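Local coordinates for protein bsobi restriction endonuclease (Geobacillus stearothermophilus, PDB 1DC1) that cuts double-stranded DNA as a homodimeric type II restriction endonuclease, recognising the degenerate sequence 5'-CYCGRG-3' and cleaving after the first cytosine, at residues Y42-A46 / Y118-Q122; F183-I187 / L198-I202; V211-N217 / K234-E240. All coordinates share one frame; numbering follows the deposited sequence.

Contact 1: Y42-A46 / Y118-Q122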
# COMPACT_ATOMS: atom_id res chain seq x y z
N TYR D 42 20.08 10.46 2.85
CA TYR D 42 19.24 10.71 4.04
C TYR D 42 20.10 10.89 5.27
O TYR D 42 19.87 11.81 6.08
CB TYR D 42 18.24 9.58 4.28
CG TYR D 42 17.17 9.56 3.22
CD1 TYR D 42 17.44 8.98 1.98
CD2 TYR D 42 15.91 10.12 3.45
CE1 TYR D 42 16.50 8.97 0.98
CE2 TYR D 42 14.93 10.12 2.44
CZ TYR D 42 15.25 9.53 1.22
OH TYR D 42 14.32 9.42 0.22
N ILE D 43 21.09 10.02 5.42
CA ILE D 43 21.99 10.12 6.57
C ILE D 43 22.83 11.41 6.49
O ILE D 43 23.06 12.09 7.51
CB ILE D 43 22.93 8.88 6.66
CG1 ILE D 43 22.10 7.59 6.74
CG2 ILE D 43 23.91 9.06 7.88
CD1 ILE D 43 21.15 7.50 7.95
N GLU D 44 23.29 11.77 5.29
CA GLU D 44 24.08 12.98 5.15
C GLU D 44 23.23 14.21 5.45
O GLU D 44 23.73 15.15 6.07
CB GLU D 44 24.74 13.08 3.77
CG GLU D 44 25.88 14.10 3.80
CD GLU D 44 26.61 14.29 2.47
OE1 GLU D 44 26.25 13.60 1.49
OE2 GLU D 44 27.56 15.11 2.43
N ARG D 45 21.95 14.23 5.02
CA ARG D 45 21.10 15.37 5.36
C ARG D 45 20.92 15.47 6.90
O ARG D 45 20.86 16.58 7.43
CB ARG D 45 19.73 15.27 4.65
CG ARG D 45 19.79 15.66 3.15
CD ARG D 45 18.39 15.71 2.49
NE ARG D 45 17.78 14.38 2.32
CZ ARG D 45 17.93 13.62 1.24
NH1 ARG D 45 18.66 14.05 0.22
NH2 ARG D 45 17.38 12.42 1.20
N ALA D 46 20.86 14.33 7.60
CA ALA D 46 20.76 14.31 9.05
C ALA D 46 22.07 14.87 9.64
O ALA D 46 22.02 15.66 10.58
CB ALA D 46 20.46 12.90 9.55
N TYR D 118 14.04 13.30 13.41
CA TYR D 118 14.07 13.67 12.00
C TYR D 118 14.32 12.37 11.13
O TYR D 118 13.65 12.16 10.13
CB TYR D 118 15.15 14.74 11.81
CG TYR D 118 15.47 14.98 10.39
CD1 TYR D 118 14.66 15.80 9.62
CD2 TYR D 118 16.59 14.36 9.79
CE1 TYR D 118 14.96 16.01 8.26
CE2 TYR D 118 16.88 14.56 8.47
CZ TYR D 118 16.09 15.38 7.71
OH TYR D 118 16.45 15.62 6.41
N LEU D 119 15.25 11.50 11.56
CA LEU D 119 15.58 10.26 10.84
C LEU D 119 14.47 9.21 10.94
O LEU D 119 14.11 8.55 9.97
CB LEU D 119 16.90 9.65 11.38
CG LEU D 119 18.22 10.32 10.91
CD1 LEU D 119 19.39 9.97 11.88
CD2 LEU D 119 18.52 9.89 9.47
N LEU D 120 13.95 9.03 12.14
CA LEU D 120 12.87 8.10 12.33
C LEU D 120 11.71 8.41 11.36
O LEU D 120 11.19 7.49 10.75
CB LEU D 120 12.36 8.19 13.78
CG LEU D 120 11.19 7.24 14.08
CD1 LEU D 120 11.77 5.80 14.01
CD2 LEU D 120 10.53 7.58 15.46
N PHE D 121 11.27 9.68 11.26
CA PHE D 121 10.17 10.01 10.35
C PHE D 121 10.63 10.01 8.87
O PHE D 121 9.88 9.60 7.99
CB PHE D 121 9.50 11.35 10.76
CG PHE D 121 8.83 11.31 12.13
CD1 PHE D 121 8.06 10.22 12.52
CD2 PHE D 121 9.08 12.29 13.05
CE1 PHE D 121 7.57 10.11 13.82
CE2 PHE D 121 8.59 12.19 14.34
CZ PHE D 121 7.84 11.10 14.73
N GLN D 122 11.86 10.43 8.60
CA GLN D 122 12.40 10.42 7.23
C GLN D 122 12.50 8.96 6.71
O GLN D 122 12.49 8.71 5.52
CB GLN D 122 13.78 11.09 7.20
CG GLN D 122 13.69 12.62 7.11
CD GLN D 122 13.30 13.11 5.71
OE1 GLN D 122 12.31 13.85 5.54
NE2 GLN D 122 14.06 12.71 4.71
O HOH W 1 16.73 13.11 4.95

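Contact 2: F183-I187 / L198-I202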
# COMPACT_ATOMS: atom_id res chain seq x y z
N PHE D 183 15.70 5.10 -19.58
CA PHE D 183 15.03 6.36 -19.88
C PHE D 183 13.96 6.35 -20.92
O PHE D 183 13.62 7.39 -21.45
CB PHE D 183 16.06 7.37 -20.31
CG PHE D 183 16.99 7.74 -19.22
CD1 PHE D 183 16.50 8.34 -18.06
CD2 PHE D 183 18.35 7.49 -19.36
CE1 PHE D 183 17.33 8.69 -17.04
CE2 PHE D 183 19.21 7.84 -18.36
CZ PHE D 183 18.70 8.45 -17.18
N ALA D 184 13.44 5.17 -21.22
CA ALA D 184 12.41 5.08 -22.21
C ALA D 184 11.00 5.10 -21.64
O ALA D 184 10.61 4.23 -20.84
CB ALA D 184 12.62 3.84 -23.09
N LYS D 185 10.25 6.12 -22.10
CA LYS D 185 8.85 6.37 -21.78
C LYS D 185 7.99 5.59 -22.79
O LYS D 185 6.86 5.21 -22.51
CB LYS D 185 8.61 7.90 -21.87
CG LYS D 185 7.17 8.41 -22.03
CD LYS D 185 6.26 7.91 -20.90
CE LYS D 185 4.84 8.47 -21.02
NZ LYS D 185 4.27 8.63 -19.65
N GLY D 186 8.54 5.33 -23.97
CA GLY D 186 7.81 4.62 -25.00
C GLY D 186 8.76 4.06 -26.06
O GLY D 186 9.91 4.50 -26.16
N ILE D 187 8.28 3.11 -26.85
CA ILE D 187 9.09 2.47 -27.89
C ILE D 187 8.13 2.31 -29.05
O ILE D 187 6.93 2.03 -28.85
CB ILE D 187 9.58 1.07 -27.45
CG1 ILE D 187 10.49 1.22 -26.22
CG2 ILE D 187 10.23 0.29 -28.64
CD1 ILE D 187 11.83 1.85 -26.50
N LEU D 198 4.28 1.67 -28.14
CA LEU D 198 4.08 1.30 -26.74
C LEU D 198 4.42 2.52 -25.85
O LEU D 198 5.45 3.19 -26.03
CB LEU D 198 4.97 0.11 -26.37
CG LEU D 198 4.99 -0.28 -24.88
CD1 LEU D 198 4.05 -1.42 -24.69
CD2 LEU D 198 6.40 -0.69 -24.45
N MET D 199 3.54 2.82 -24.91
CA MET D 199 3.78 3.92 -24.00
C MET D 199 3.48 3.42 -22.59
O MET D 199 2.61 2.60 -22.40
CB MET D 199 2.83 5.08 -24.27
CG MET D 199 3.00 5.74 -25.62
SD MET D 199 4.24 7.00 -25.67
CE MET D 199 3.77 8.19 -24.40
N TYR D 200 4.19 3.96 -21.61
CA TYR D 200 3.95 3.59 -20.22
C TYR D 200 3.22 4.71 -19.46
O TYR D 200 3.41 5.89 -19.73
CB TYR D 200 5.28 3.31 -19.55
CG TYR D 200 5.95 2.06 -20.06
CD1 TYR D 200 5.52 0.80 -19.64
CD2 TYR D 200 7.08 2.14 -20.90
CE1 TYR D 200 6.20 -0.35 -20.01
CE2 TYR D 200 7.77 0.98 -21.28
CZ TYR D 200 7.31 -0.26 -20.81
OH TYR D 200 7.99 -1.43 -21.06
N ASN D 201 2.38 4.33 -18.52
CA ASN D 201 1.71 5.28 -17.66
C ASN D 201 1.02 6.45 -18.35
O ASN D 201 1.34 7.62 -18.15
CB ASN D 201 2.75 5.77 -16.63
CG ASN D 201 3.45 4.61 -15.94
OD1 ASN D 201 2.81 3.70 -15.37
ND2 ASN D 201 4.76 4.63 -15.97
N ILE D 202 0.03 6.10 -19.11
CA ILE D 202 -0.74 7.01 -19.91
C ILE D 202 -2.14 7.12 -19.35
O ILE D 202 -2.74 6.11 -18.94
CB ILE D 202 -0.85 6.38 -21.35
CG1 ILE D 202 0.48 6.44 -22.07
CG2 ILE D 202 -1.83 7.10 -22.20
CD1 ILE D 202 1.38 7.47 -21.54

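Contact 3: V211-N217 / K234-E240. With nucleotides of chain A.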
# COMPACT_ATOMS: atom_id res chain seq x y z
N VAL D 211 -3.00 3.96 -17.05
CA VAL D 211 -2.75 2.55 -17.36
C VAL D 211 -1.24 2.37 -17.46
O VAL D 211 -0.54 3.19 -18.04
CB VAL D 211 -3.44 2.11 -18.68
CG1 VAL D 211 -3.25 0.63 -18.84
CG2 VAL D 211 -5.00 2.39 -18.61
N ASP D 212 -0.73 1.29 -16.88
CA ASP D 212 0.72 1.06 -16.89
C ASP D 212 1.30 0.95 -18.28
O ASP D 212 2.30 1.60 -18.60
CB ASP D 212 1.08 -0.23 -16.13
CG ASP D 212 0.82 -0.14 -14.64
OD1 ASP D 212 0.76 0.99 -14.05
OD2 ASP D 212 0.66 -1.23 -14.06
N ILE D 213 0.67 0.09 -19.10
CA ILE D 213 1.15 -0.23 -20.46
C ILE D 213 0.04 -0.02 -21.47
O ILE D 213 -1.07 -0.55 -21.28
CB ILE D 213 1.57 -1.71 -20.56
CG1 ILE D 213 2.66 -2.01 -19.52
CG2 ILE D 213 1.95 -2.08 -22.04
CD1 ILE D 213 2.89 -3.45 -19.33
N CYS D 214 0.35 0.70 -22.56
CA CYS D 214 -0.58 0.96 -23.64
C CYS D 214 0.10 0.73 -24.96
O CYS D 214 1.17 1.27 -25.17
CB CYS D 214 -1.07 2.40 -23.56
SG CYS D 214 -2.31 2.74 -22.25
N LEU D 215 -0.52 -0.06 -25.84
CA LEU D 215 0.01 -0.33 -27.17
C LEU D 215 -0.94 0.28 -28.14
O LEU D 215 -2.11 -0.06 -28.14
CB LEU D 215 0.12 -1.82 -27.49
CG LEU D 215 0.86 -2.17 -28.81
CD1 LEU D 215 2.28 -1.66 -28.72
CD2 LEU D 215 0.94 -3.66 -29.07
N PHE D 216 -0.43 1.17 -28.99
CA PHE D 216 -1.26 1.87 -29.97
C PHE D 216 -1.03 1.40 -31.36
O PHE D 216 0.09 1.07 -31.72
CB PHE D 216 -0.96 3.35 -30.01
CG PHE D 216 -1.34 4.05 -28.78
CD1 PHE D 216 -2.65 4.50 -28.60
CD2 PHE D 216 -0.40 4.25 -27.78
CE1 PHE D 216 -3.02 5.13 -27.43
CE2 PHE D 216 -0.74 4.88 -26.60
CZ PHE D 216 -2.05 5.33 -26.42
N ASN D 217 -2.11 1.37 -32.12
CA ASN D 217 -2.08 1.03 -33.52
C ASN D 217 -1.84 2.39 -34.19
O ASN D 217 -2.80 3.10 -34.48
CB ASN D 217 -3.43 0.53 -33.98
CG ASN D 217 -3.60 0.69 -35.44
OD1 ASN D 217 -2.67 1.11 -36.14
ND2 ASN D 217 -4.78 0.34 -35.95
N LYS D 234 -7.70 3.04 -31.58
CA LYS D 234 -6.23 2.97 -31.72
C LYS D 234 -5.56 2.17 -30.64
O LYS D 234 -4.39 1.87 -30.75
CB LYS D 234 -5.62 4.37 -31.71
CG LYS D 234 -5.98 5.19 -32.90
CD LYS D 234 -6.21 4.30 -34.10
CE LYS D 234 -5.94 5.04 -35.42
NZ LYS D 234 -6.47 4.26 -36.59
N TYR D 235 -6.31 1.87 -29.58
CA TYR D 235 -5.78 1.07 -28.45
C TYR D 235 -5.83 -0.43 -28.74
O TYR D 235 -6.92 -1.06 -28.70
CB TYR D 235 -6.57 1.34 -27.17
CG TYR D 235 -6.34 2.72 -26.61
CD1 TYR D 235 -7.11 3.81 -27.04
CD2 TYR D 235 -5.39 2.93 -25.61
CE1 TYR D 235 -6.94 5.05 -26.47
CE2 TYR D 235 -5.21 4.20 -25.03
CZ TYR D 235 -5.98 5.24 -25.46
OH TYR D 235 -5.79 6.49 -24.89
N LEU D 236 -4.67 -1.00 -29.05
CA LEU D 236 -4.57 -2.45 -29.34
C LEU D 236 -4.49 -3.27 -28.06
O LEU D 236 -5.05 -4.35 -27.99
CB LEU D 236 -3.31 -2.79 -30.17
CG LEU D 236 -3.26 -2.29 -31.62
CD1 LEU D 236 -1.91 -2.57 -32.22
CD2 LEU D 236 -4.37 -2.97 -32.43
N LEU D 237 -3.78 -2.75 -27.06
CA LEU D 237 -3.59 -3.46 -25.82
C LEU D 237 -3.43 -2.52 -24.64
O LEU D 237 -2.86 -1.44 -24.80
CB LEU D 237 -2.34 -4.37 -25.93
CG LEU D 237 -1.77 -5.13 -24.71
CD1 LEU D 237 -1.10 -6.38 -25.21
CD2 LEU D 237 -0.78 -4.26 -23.90
N LEU D 238 -3.95 -2.93 -23.47
CA LEU D 238 -3.80 -2.19 -22.21
C LEU D 238 -3.39 -3.23 -21.17
O LEU D 238 -3.89 -4.35 -21.17
CB LEU D 238 -5.09 -1.47 -21.80
CG LEU D 238 -5.55 -0.54 -22.94
CD1 LEU D 238 -6.78 -1.10 -23.61
CD2 LEU D 238 -5.81 0.81 -22.42
N GLY D 239 -2.42 -2.88 -20.33
CA GLY D 239 -1.98 -3.86 -19.37
C GLY D 239 -1.48 -3.26 -18.09
O GLY D 239 -1.11 -2.08 -18.04
N GLU D 240 -1.48 -4.07 -17.04
CA GLU D 240 -1.02 -3.66 -15.72
C GLU D 240 0.29 -4.40 -15.50
O GLU D 240 0.45 -5.54 -15.92
CB GLU D 240 -2.03 -4.05 -14.63
CG GLU D 240 -2.90 -2.91 -14.01
CD GLU D 240 -3.18 -1.69 -14.93
OE1 GLU D 240 -2.23 -0.91 -15.20
OE2 GLU D 240 -4.35 -1.47 -15.37
P DT A 6 0.25 1.37 -10.37
OP1 DT A 6 0.58 0.53 -11.51
OP2 DT A 6 -0.62 0.85 -9.26
O5' DT A 6 1.59 1.80 -9.63
C5' DT A 6 2.81 2.02 -10.37
C4' DT A 6 3.96 2.26 -9.41
O4' DT A 6 3.75 3.48 -8.66
C3' DT A 6 4.13 1.17 -8.36
O3' DT A 6 4.92 0.13 -8.93
C2' DT A 6 4.86 1.91 -7.26
C1' DT A 6 4.30 3.32 -7.35
N1 DT A 6 3.22 3.50 -6.38
C2 DT A 6 3.57 3.91 -5.12
O2 DT A 6 4.72 4.10 -4.74
N3 DT A 6 2.50 4.10 -4.28
C4 DT A 6 1.17 3.88 -4.57
O4 DT A 6 0.34 4.16 -3.73
C5 DT A 6 0.90 3.36 -5.90
C7 DT A 6 -0.49 2.96 -6.27
C6 DT A 6 1.92 3.24 -6.72

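Contact 1: Y42-A46 / Y118-Q122
Gln-122 bends at its second torsion (chi2 -75°), which turns its amide toward helix 42-46, where NE2 meets the ring edge of Tyr-42 3.4 Å from CD2. Tyr-118 has CG opposite its backbone N (chi1 168°), and this rotation carries its ring across to Arg-45 and Ala-46. The two helices run nearly antiparallel, their axes 10.5 Å apart and their directions at 154°. Ala-46 is the small residue between two larger ones: CE2 of Tyr-118 lies 3.9 Å from its CA, while CD2 of Leu-119 packs 3.6 Å from its CB. The same Leu-119 methyl touches CD1 of Ile-43, the two side chains crossing at about a right angle. Polar groups gather on the other flank. A water accepts from Arg-45 NE at 3.1 Å and is hydrogen-bonded to Tyr-118 OH at 2.9 Å, bridging the helices where the two side chains do not bond directly. Within its own helix Arg-45 sets NH2 above the centre of one face of Tyr-42, 3.3 Å from the ring plane; the phenol oxygen of Tyr-42 makes a weak hydrogen bond with Thr-129. Leu-120 of the second subunit packs on Tyr-42 and Ile-43, and Phe-116 of that subunit on Leu-119, placing the apolar side at the dimer interface. The pairing of helices 21-53 and 110-152 is therefore chemically split: apolar packing on Ala-46, by Leu-119 methyls and the Tyr-118 ring, holds the helices together, whereas a water-mediated polar link joins them at Arg-45, the exposed residue of the contact.

Contact 2: F183-I187 / L198-I202
Lys-185 lies across Met-199, its CE 3.6 Å from the thioether methyl CE, and CD1 of Ile-202 also lies 3.6 Å from Lys-185 CE. CG is trans to the backbone N (chi1 160°), and bends at chi2 and chi4 bring NZ to the corner at 200-201, where it donates to Tyr-200 O at 2.9 Å and more weakly to Asn-201 O. The Tyr-200 ring turns an edge to the lysine backbone, CD2 3.5 Å from Lys-185 O; that carbonyl also accepts from Tyr-200 N at 3.1 Å. Replaced by an alanine, Lys-185 would probably leave the Tyr-200 and Asn-201 carbonyls without this donor and open a gap beside the Met-199 methyl. Gly-186 faces Met-199 in a non-hydrogen-bonded antiparallel pair with CA atoms 4.2 Å apart, a closeness that the lack of a side chain at Gly-186 allows. Ile-187 and Leu-198 then exchange both backbone bonds. The hairpin of strands 184-191 and 194-199 is flanked by strands 157-161 and 213-217, and helix 110-152 packs against it through Ile-147 on Ile-187 and through Thr-143, whose hydroxyl is hydrogen-bonded to that of Tyr-200.

Contact 3: V211-N217 / K234-E240
Strands 213-217 and 235-240 pair antiparallel with axes 4.6 Å apart, and a classic beta bulge, in which Leu-236 and Leu-237 both face Leu-215, shifts the register by one residue. Leu-215 O takes a bond from Leu-236 N and a weaker one from Leu-237 N, so a single carbonyl spans the bulge. Beyond it, the Phe-216 and Tyr-235 side chains run alongside each other in a common direction. CE1 of Phe-216 sits over one face of the tyrosine ring toward its rim, 3.4 Å from CE2, and with planes at 50° the pair is oblique. The phenol of Tyr-235 is held by Gln-230 N. On the opposite face of the sheet Ile-213 CG2 meets CD2 of Leu-237. Leu-215 CB approaches Leu-237 CB to 3.9 Å.

At the other end the side chains of Asp-212 and Glu-240 cross nearly at right angles, with carboxylate planes 85° apart. Glu-240, bent at chi2 (27°), brings OE1 to Asp-212 N, which donates to it at 3.1 Å nearly along the C-O axis. The same OE1 is also 3.1 Å from Asp-212 OD2, two acceptors that are not bonded to each other. Asp-212 OD2 accepts from Leu-241 N, and OD1 lies 2.6 Å from OP1 of DT6 of chain A, setting the carboxylate against the DNA backbone. Asp-212 and Glu-240, with Lys-242 two residues on, are predicted to form the catalytic magnesium site, an arrangement characteristic of the PD-(D/E)XK nuclease core.

Contacts 2 and 3 are neighbours in one mixed sheet, their centres about 10 Å apart, whereas the centre of contact 1 is about 33 Å from that of contact 2 and about 40 Å from that of contact 3, on the other side of the chain's centre. Strands 194-199 and 213-217 join the close pair: Met-199 N probably bonds to Cys-214 O at 2.8 Å, and Asn-201 N to Asp-212 O at 2.7 Å. The latter places the corner of contact 2 beside the predicted magnesium site. Helix 110-152 carries half of contact 1 and packs against contact 2. By nearest atoms the bound DNA is about 6 Å from contact 1 and about 4 Å from contact 2; it touches Asp-212 in contact 3.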